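Local atomic coordinates of quinone oxidoreductase 1 (Escherichia coli, PDB entry 1QOR), a protein that catalyses the NADPH-dependent one-electron reduction of quinones to semiquinones, working as a homodimer of the zinc-containing alcohol dehydrogenase family. Residues Lys134-Lys139 and Val212-Val217; Phe144-Ala149 and Ala166-Thr171. One frame throughout, in Å; residues are numbered along the deposited sequence.

Contact 1 of 2, residues Lys134-Lys139 and Val212-Val217. With NDP (NADPH dihydro-nicotinamide-adenine-dinucleotide phosphate), chain D.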
loop_
_atom_site.group_PDB
_atom_site.type_symbol
_atom_site.label_atom_id
_atom_site.label_comp_id
_atom_site.label_asym_id
_atom_site.label_seq_id
_atom_site.Cartn_x
_atom_site.Cartn_y
_atom_site.Cartn_z
ATOM N N LYS A 134 8.337 -9.030 9.174
ATOM C CA LYS A 134 8.900 -8.293 8.039
ATOM C C LYS A 134 7.958 -7.308 7.368
ATOM O O LYS A 134 8.323 -6.168 7.123
ATOM C CB LYS A 134 9.396 -9.262 6.959
ATOM C CG LYS A 134 10.317 -10.374 7.418
ATOM C CD LYS A 134 11.552 -9.834 8.066
ATOM C CE LYS A 134 12.695 -10.870 8.004
ATOM N NZ LYS A 134 13.776 -10.544 9.003
ATOM N N THR A 135 6.772 -7.759 6.997
ATOM C CA THR A 135 5.812 -6.885 6.323
ATOM C C THR A 135 5.507 -5.654 7.184
ATOM O O THR A 135 5.354 -4.520 6.694
ATOM C CB THR A 135 4.543 -7.665 6.006
ATOM O OG1 THR A 135 4.889 -8.791 5.193
ATOM C CG2 THR A 135 3.502 -6.781 5.327
ATOM N N TYR A 136 5.410 -5.903 8.478
ATOM C CA TYR A 136 5.163 -4.875 9.470
ATOM C C TYR A 136 5.697 -5.518 10.760
ATOM O O TYR A 136 5.433 -6.695 11.010
ATOM C CB TYR A 136 3.673 -4.596 9.561
ATOM C CG TYR A 136 3.317 -3.673 10.692
ATOM C CD1 TYR A 136 3.100 -4.163 11.982
ATOM C CD2 TYR A 136 3.168 -2.322 10.475
ATOM C CE1 TYR A 136 2.745 -3.336 13.015
ATOM C CE2 TYR A 136 2.809 -1.482 11.495
ATOM C CZ TYR A 136 2.599 -1.994 12.768
ATOM O OH TYR A 136 2.252 -1.136 13.772
ATOM N N GLU A 137 6.481 -4.786 11.538
ATOM C CA GLU A 137 7.032 -5.350 12.749
ATOM C C GLU A 137 6.151 -5.166 13.988
ATOM O O GLU A 137 6.131 -4.115 14.591
ATOM C CB GLU A 137 8.390 -4.757 12.990
ATOM C CG GLU A 137 9.095 -5.390 14.121
ATOM C CD GLU A 137 10.490 -4.827 14.290
ATOM O OE1 GLU A 137 10.637 -3.579 14.243
ATOM O OE2 GLU A 137 11.441 -5.635 14.450
ATOM N N ILE A 138 5.443 -6.213 14.379
ATOM C CA ILE A 138 4.560 -6.191 15.544
ATOM C C ILE A 138 5.393 -6.022 16.822
ATOM O O ILE A 138 6.444 -6.621 16.941
ATOM C CB ILE A 138 3.722 -7.509 15.570
ATOM C CG1 ILE A 138 2.612 -7.464 14.506
ATOM C CG2 ILE A 138 3.128 -7.779 16.922
ATOM C CD1 ILE A 138 1.598 -6.354 14.704
ATOM N N LYS A 139 4.977 -5.119 17.712
ATOM C CA LYS A 139 5.671 -4.861 18.983
ATOM C C LYS A 139 4.885 -5.377 20.186
ATOM O O LYS A 139 3.676 -5.544 20.118
ATOM C CB LYS A 139 5.820 -3.368 19.220
ATOM C CG LYS A 139 6.591 -2.592 18.202
ATOM C CD LYS A 139 5.702 -1.424 17.736
ATOM N N VAL A 212 -2.382 -1.865 12.068
ATOM C CA VAL A 212 -2.271 -2.847 11.017
ATOM C C VAL A 212 -3.386 -3.893 11.095
ATOM O O VAL A 212 -3.835 -4.239 12.196
ATOM C CB VAL A 212 -0.875 -3.487 11.020
ATOM C CG1 VAL A 212 -0.630 -4.192 12.369
ATOM C CG2 VAL A 212 -0.720 -4.448 9.816
ATOM N N VAL A 213 -3.853 -4.334 9.917
ATOM C CA VAL A 213 -4.898 -5.335 9.732
ATOM C C VAL A 213 -4.362 -6.396 8.796
ATOM O O VAL A 213 -3.896 -6.065 7.701
ATOM C CB VAL A 213 -6.161 -4.769 9.023
ATOM C CG1 VAL A 213 -7.108 -5.888 8.692
ATOM C CG2 VAL A 213 -6.938 -3.806 9.958
ATOM N N TYR A 214 -4.365 -7.657 9.231
ATOM C CA TYR A 214 -3.912 -8.766 8.401
ATOM C C TYR A 214 -5.159 -9.449 7.974
ATOM O O TYR A 214 -5.791 -10.137 8.767
ATOM C CB TYR A 214 -3.018 -9.710 9.168
ATOM C CG TYR A 214 -1.722 -9.087 9.565
ATOM C CD1 TYR A 214 -0.615 -9.137 8.723
ATOM C CD2 TYR A 214 -1.567 -8.508 10.839
ATOM C CE1 TYR A 214 0.617 -8.629 9.133
ATOM C CE2 TYR A 214 -0.321 -8.008 11.274
ATOM C CZ TYR A 214 0.757 -8.073 10.416
ATOM O OH TYR A 214 1.979 -7.603 10.840
ATOM N N ASP A 215 -5.475 -9.346 6.694
ATOM C CA ASP A 215 -6.722 -9.875 6.173
ATOM C C ASP A 215 -6.572 -10.896 5.016
ATOM O O ASP A 215 -6.223 -10.532 3.871
ATOM C CB ASP A 215 -7.614 -8.658 5.804
ATOM C CG ASP A 215 -8.982 -9.055 5.273
ATOM O OD1 ASP A 215 -9.195 -10.190 4.804
ATOM O OD2 ASP A 215 -9.871 -8.199 5.267
ATOM N N SER A 216 -6.901 -12.159 5.301
ATOM C CA SER A 216 -6.771 -13.191 4.307
ATOM C C SER A 216 -8.094 -13.548 3.738
ATOM O O SER A 216 -8.175 -14.404 2.847
ATOM C CB SER A 216 -6.109 -14.443 4.885
ATOM O OG SER A 216 -6.874 -15.017 5.927
ATOM N N VAL A 217 -9.158 -12.921 4.230
ATOM C CA VAL A 217 -10.448 -13.323 3.685
ATOM C C VAL A 217 -10.796 -12.654 2.350
ATOM O O VAL A 217 -11.545 -13.223 1.536
ATOM C CB VAL A 217 -11.610 -13.465 4.773
ATOM C CG1 VAL A 217 -11.108 -13.239 6.189
ATOM C CG2 VAL A 217 -12.913 -12.756 4.388
HETATM P PA NDP D . -7.644 -21.709 6.600
HETATM O O1A NDP D . -7.375 -23.014 7.257
HETATM O O2A NDP D . -7.432 -20.464 7.385
HETATM O O5B NDP D . -9.043 -21.704 5.933
HETATM C C5B NDP D . -9.660 -20.541 5.447
HETATM C C4B NDP D . -10.539 -19.978 6.523
HETATM O O4B NDP D . -10.862 -18.697 5.998
HETATM C C3B NDP D . -11.889 -20.667 6.765
HETATM O O3B NDP D . -11.711 -21.773 7.690
HETATM C C2B NDP D . -12.785 -19.504 7.162
HETATM O O2B NDP D . -12.766 -19.394 8.580
HETATM C C1B NDP D . -12.131 -18.243 6.446
HETATM N N9A NDP D . -13.127 -17.827 5.446
HETATM C C8A NDP D . -13.833 -16.695 5.421
HETATM N N7A NDP D . -14.671 -16.706 4.378
HETATM C C5A NDP D . -14.452 -17.860 3.787
HETATM C C6A NDP D . -15.126 -18.324 2.664
HETATM N N6A NDP D . -16.077 -17.629 2.052
HETATM N N1A NDP D . -14.765 -19.534 2.234
HETATM C C2A NDP D . -13.802 -20.280 2.842
HETATM N N3A NDP D . -13.165 -19.825 3.924
HETATM C C4A NDP D . -13.495 -18.597 4.419
HETATM O O3 NDP D . -6.583 -21.693 5.416
HETATM P PN NDP D . -5.012 -21.561 5.304
HETATM O O1N NDP D . -4.350 -21.462 6.654
HETATM O O2N NDP D . -4.516 -22.593 4.317
HETATM O O5D NDP D . -4.944 -20.093 4.560
HETATM C C5D NDP D . -5.507 -18.894 5.074
HETATM C C4D NDP D . -5.454 -17.799 4.062
HETATM O O4D NDP D . -4.092 -17.350 3.877
HETATM C C3D NDP D . -5.966 -18.211 2.687
HETATM O O3D NDP D . -6.748 -17.156 2.119
HETATM C C2D NDP D . -4.645 -18.422 1.916
HETATM O O2D NDP D . -4.829 -18.308 0.527
HETATM C C1D NDP D . -3.765 -17.319 2.430
HETATM N N1N NDP D . -2.286 -17.477 2.483
HETATM C C2N NDP D . -1.484 -16.474 1.998
HETATM C C3N NDP D . -0.112 -16.638 2.068
HETATM C C7N NDP D . 0.825 -15.541 1.579
HETATM O O7N NDP D . 2.042 -15.656 1.677
HETATM N N7N NDP D . 0.222 -14.490 1.065
HETATM C C4N NDP D . 0.461 -17.772 2.616
HETATM C C5N NDP D . -0.374 -18.784 3.110
HETATM C C6N NDP D . -1.747 -18.624 3.028
HETATM P P2B NDP D . -14.064 -18.762 9.409
HETATM O O1X NDP D . -13.560 -18.570 10.786
HETATM O O2X NDP D . -14.387 -17.498 8.733
HETATM O O3X NDP D . -15.105 -19.795 9.252
#
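Tyr136 and Val212 meet where the chain leaving helix 115-135 passes strand 210-215 of the Rossmann-type nucleotide-binding domain, a case of a connecting loop closing over one face of a parallel sheet. The apolar part of the contact centres on a CH-pi interaction: methyl CG1 of Val212 sits over one face of the Tyr136 ring, displaced toward its rim, 3.5 Å from CE1. Tyr136 has CG anti to its own N (chi1 172°), which lays the ring against Val212. Ile138 adds its CD1, 3.9 Å from Val212 CG1 and lying at the edge of the Tyr214 ring, near its plane.

No hydrogen bond joins the two segments, and the polar ends look elsewhere. Tyr214 brings its OH to 3.7 Å from Tyr136 CB, but this buried hydroxyl is satisfied by the carbonyl of Leu131, near the end of helix 115-135. Tyr136 OH bonds to Glu142.

Beyond the strand's C-terminal end the chain reaches the cofactor. Asp215 OD1 accepts from Val217 N at 2.8 Å in an Asx turn, and the carbonyl O of Ser216 receives a weak hydrogen bond from hydroxyl O3D of the nicotinamide ribose of NADPH at 3.2 Å.

Contact 2 of 2, residues Phe144-Ala149 and Ala166-Thr171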
loop_
_atom_site.group_PDB
_atom_site.type_symbol
_atom_site.label_atom_id
_atom_site.label_comp_id
_atom_site.label_asym_id
_atom_site.label_seq_id
_atom_site.Cartn_x
_atom_site.Cartn_y
_atom_site.Cartn_z
ATOM N N PHE A 144 -3.750 -5.456 17.263
ATOM C CA PHE A 144 -3.877 -5.429 15.818
ATOM C C PHE A 144 -4.916 -6.479 15.483
ATOM O O PHE A 144 -5.177 -7.374 16.311
ATOM C CB PHE A 144 -2.539 -5.745 15.132
ATOM C CG PHE A 144 -2.004 -7.112 15.441
ATOM C CD1 PHE A 144 -1.298 -7.360 16.635
ATOM C CD2 PHE A 144 -2.179 -8.172 14.531
ATOM C CE1 PHE A 144 -0.769 -8.637 16.909
ATOM C CE2 PHE A 144 -1.646 -9.452 14.815
ATOM C CZ PHE A 144 -0.938 -9.672 16.010
ATOM N N LEU A 145 -5.493 -6.377 14.290
ATOM C CA LEU A 145 -6.516 -7.305 13.849
ATOM C C LEU A 145 -5.971 -8.409 12.904
ATOM O O LEU A 145 -5.105 -8.139 12.033
ATOM C CB LEU A 145 -7.657 -6.510 13.207
ATOM C CG LEU A 145 -8.880 -7.260 12.680
ATOM C CD1 LEU A 145 -9.650 -7.833 13.823
ATOM C CD2 LEU A 145 -9.752 -6.281 11.861
ATOM N N PHE A 146 -6.494 -9.637 13.042
ATOM C CA PHE A 146 -6.031 -10.749 12.229
ATOM C C PHE A 146 -7.241 -11.602 11.950
ATOM O O PHE A 146 -7.812 -12.178 12.865
ATOM C CB PHE A 146 -4.950 -11.535 12.978
ATOM C CG PHE A 146 -4.066 -12.386 12.095
ATOM C CD1 PHE A 146 -4.557 -13.558 11.499
ATOM C CD2 PHE A 146 -2.741 -12.022 11.859
ATOM C CE1 PHE A 146 -3.725 -14.361 10.671
ATOM C CE2 PHE A 146 -1.905 -12.803 11.042
ATOM C CZ PHE A 146 -2.406 -13.984 10.445
ATOM N N HIS A 147 -7.644 -11.669 10.685
ATOM C CA HIS A 147 -8.820 -12.408 10.260
ATOM C C HIS A 147 -8.678 -13.889 10.192
ATOM O O HIS A 147 -7.590 -14.399 10.018
ATOM C CB HIS A 147 -9.288 -11.888 8.912
ATOM C CG HIS A 147 -9.892 -10.519 8.979
ATOM N ND1 HIS A 147 -11.242 -10.304 9.148
ATOM C CD2 HIS A 147 -9.336 -9.293 8.860
ATOM C CE1 HIS A 147 -11.494 -9.007 9.116
ATOM N NE2 HIS A 147 -10.351 -8.372 8.941
ATOM N N ALA A 148 -9.795 -14.585 10.330
ATOM C CA ALA A 148 -9.816 -16.049 10.251
ATOM C C ALA A 148 -8.757 -16.647 11.207
ATOM O O ALA A 148 -7.884 -17.457 10.812
ATOM C CB ALA A 148 -9.585 -16.484 8.751
ATOM N N ALA A 149 -8.858 -16.243 12.475
ATOM C CA ALA A 149 -7.923 -16.624 13.519
ATOM C C ALA A 149 -7.897 -18.083 14.002
ATOM O O ALA A 149 -6.966 -18.475 14.685
ATOM C CB ALA A 149 -8.064 -15.679 14.694
ATOM N N ALA A 166 2.145 -9.675 22.165
ATOM C CA ALA A 166 1.307 -8.734 21.466
ATOM C C ALA A 166 -0.141 -9.084 21.665
ATOM O O ALA A 166 -0.459 -10.172 22.147
ATOM C CB ALA A 166 1.671 -8.720 20.005
ATOM N N LYS A 167 -1.023 -8.181 21.245
ATOM C CA LYS A 167 -2.444 -8.378 21.429
ATOM C C LYS A 167 -3.273 -8.553 20.154
ATOM O O LYS A 167 -3.901 -7.630 19.642
ATOM C CB LYS A 167 -3.020 -7.268 22.320
ATOM C CG LYS A 167 -2.397 -7.186 23.742
ATOM C CD LYS A 167 -3.097 -6.059 24.504
ATOM C CE LYS A 167 -2.543 -5.831 25.903
ATOM N NZ LYS A 167 -2.415 -7.107 26.642
ATOM N N LEU A 168 -3.322 -9.784 19.693
ATOM C CA LEU A 168 -4.064 -10.096 18.509
ATOM C C LEU A 168 -5.558 -10.090 18.794
ATOM O O LEU A 168 -6.012 -10.711 19.764
ATOM C CB LEU A 168 -3.622 -11.487 17.969
ATOM C CG LEU A 168 -4.245 -12.075 16.674
ATOM C CD1 LEU A 168 -3.169 -12.872 15.960
ATOM C CD2 LEU A 168 -5.484 -12.927 16.902
ATOM N N ILE A 169 -6.307 -9.364 17.970
ATOM C CA ILE A 169 -7.756 -9.342 18.043
ATOM C C ILE A 169 -8.123 -10.178 16.785
ATOM O O ILE A 169 -7.826 -9.769 15.662
ATOM C CB ILE A 169 -8.280 -7.885 17.919
ATOM C CG1 ILE A 169 -7.746 -7.018 19.066
ATOM C CG2 ILE A 169 -9.790 -7.855 17.735
ATOM C CD1 ILE A 169 -7.845 -5.506 18.777
ATOM N N GLY A 170 -8.689 -11.369 16.952
ATOM C CA GLY A 170 -8.990 -12.204 15.799
ATOM C C GLY A 170 -10.448 -12.199 15.427
ATOM O O GLY A 170 -11.250 -11.731 16.234
ATOM N N THR A 171 -10.778 -12.596 14.190
ATOM C CA THR A 171 -12.167 -12.700 13.756
ATOM C C THR A 171 -12.330 -14.152 13.387
ATOM O O THR A 171 -11.394 -14.745 12.859
ATOM C CB THR A 171 -12.494 -11.863 12.476
ATOM O OG1 THR A 171 -11.662 -12.285 11.394
ATOM C CG2 THR A 171 -12.289 -10.377 12.729
#
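Phe144 and Leu168 form the first of three parallel bridges between strands 143-146 and 167-172, which helix 152-164 connects into the first beta-alpha-beta unit of the Rossmann-type domain. Backbone bonds alternate along the ladder: Ile169 N reaches Phe144 O at 2.8 Å, Phe146 N reaches Ile169 O, and the longer pair Thr171 N to Phe146 O closes it at 3.3 Å.

Packing is tight on the face carrying Phe144, Phe146 and Leu168. With chi1 at 62°, CG of Phe144 lies between its backbone N and carbonyl carbon, and the ring swings across to the neighbouring strand. There CA of Leu168 stands over one ring face, 20° off the normal, and CB of Ala166 lies in plane at the ring edge. Leu168 CD1 continues the layer to Phe146 CB at 3.7 Å. Gly170 CA makes a CA-H...O contact with Phe146 O at 3.2 Å and lies 3.8 Å from Ala149 CB. On the other face, Leu145 CD1 touches both Ile169 CG2 and Thr171 CG2.

Past the ladder, Thr171 grips the turn toward the cofactor with two acceptors: its OG1 takes Ala148 N at 3.1 Å and its O takes Ala149 N at 3.0 Å. The solvent side is that of Lys167, the only partly exposed residue of the contact. The end of its side chain leads off from strand 143-146, and its carbonyl O meets Phe144 N from above the carbonyl plane.

Helix 152-164 covers the aromatic face, with Ala161 against both Phe144 and Leu168 and Val153 and Ala157 against Phe146. Helix 197-204 covers the other through Leu201 and Ile204 on Ile169. Strand 210-215 flanks strand 143-146, and strand 188-191 lies beyond strand 167-172.

Overall arrangement
Both contacts are buried, but they illustrate two ways of building around one parallel sheet. Contact 2 joins adjacent strands and rests on a backbone ladder with side chains on both faces; contact 1 lays a loop on the sheet mainly through side chains, with no hydrogen bond between the segments, and buries less than half as much surface. They share a border, since strands 210-215 and 143-146 are neighbours: Tyr214 N probably bonds to Leu145 O, and Tyr214 O to His147 N. Ile138 also packs on Ala166. At the C-terminal ends of the strands both approach NADPH, with Ser216 and Val217 from contact 1 and Ala148 from contact 2. Contact 1 alone reaches the second subunit, whose Tyr260 bonds to the carbonyl of Thr135.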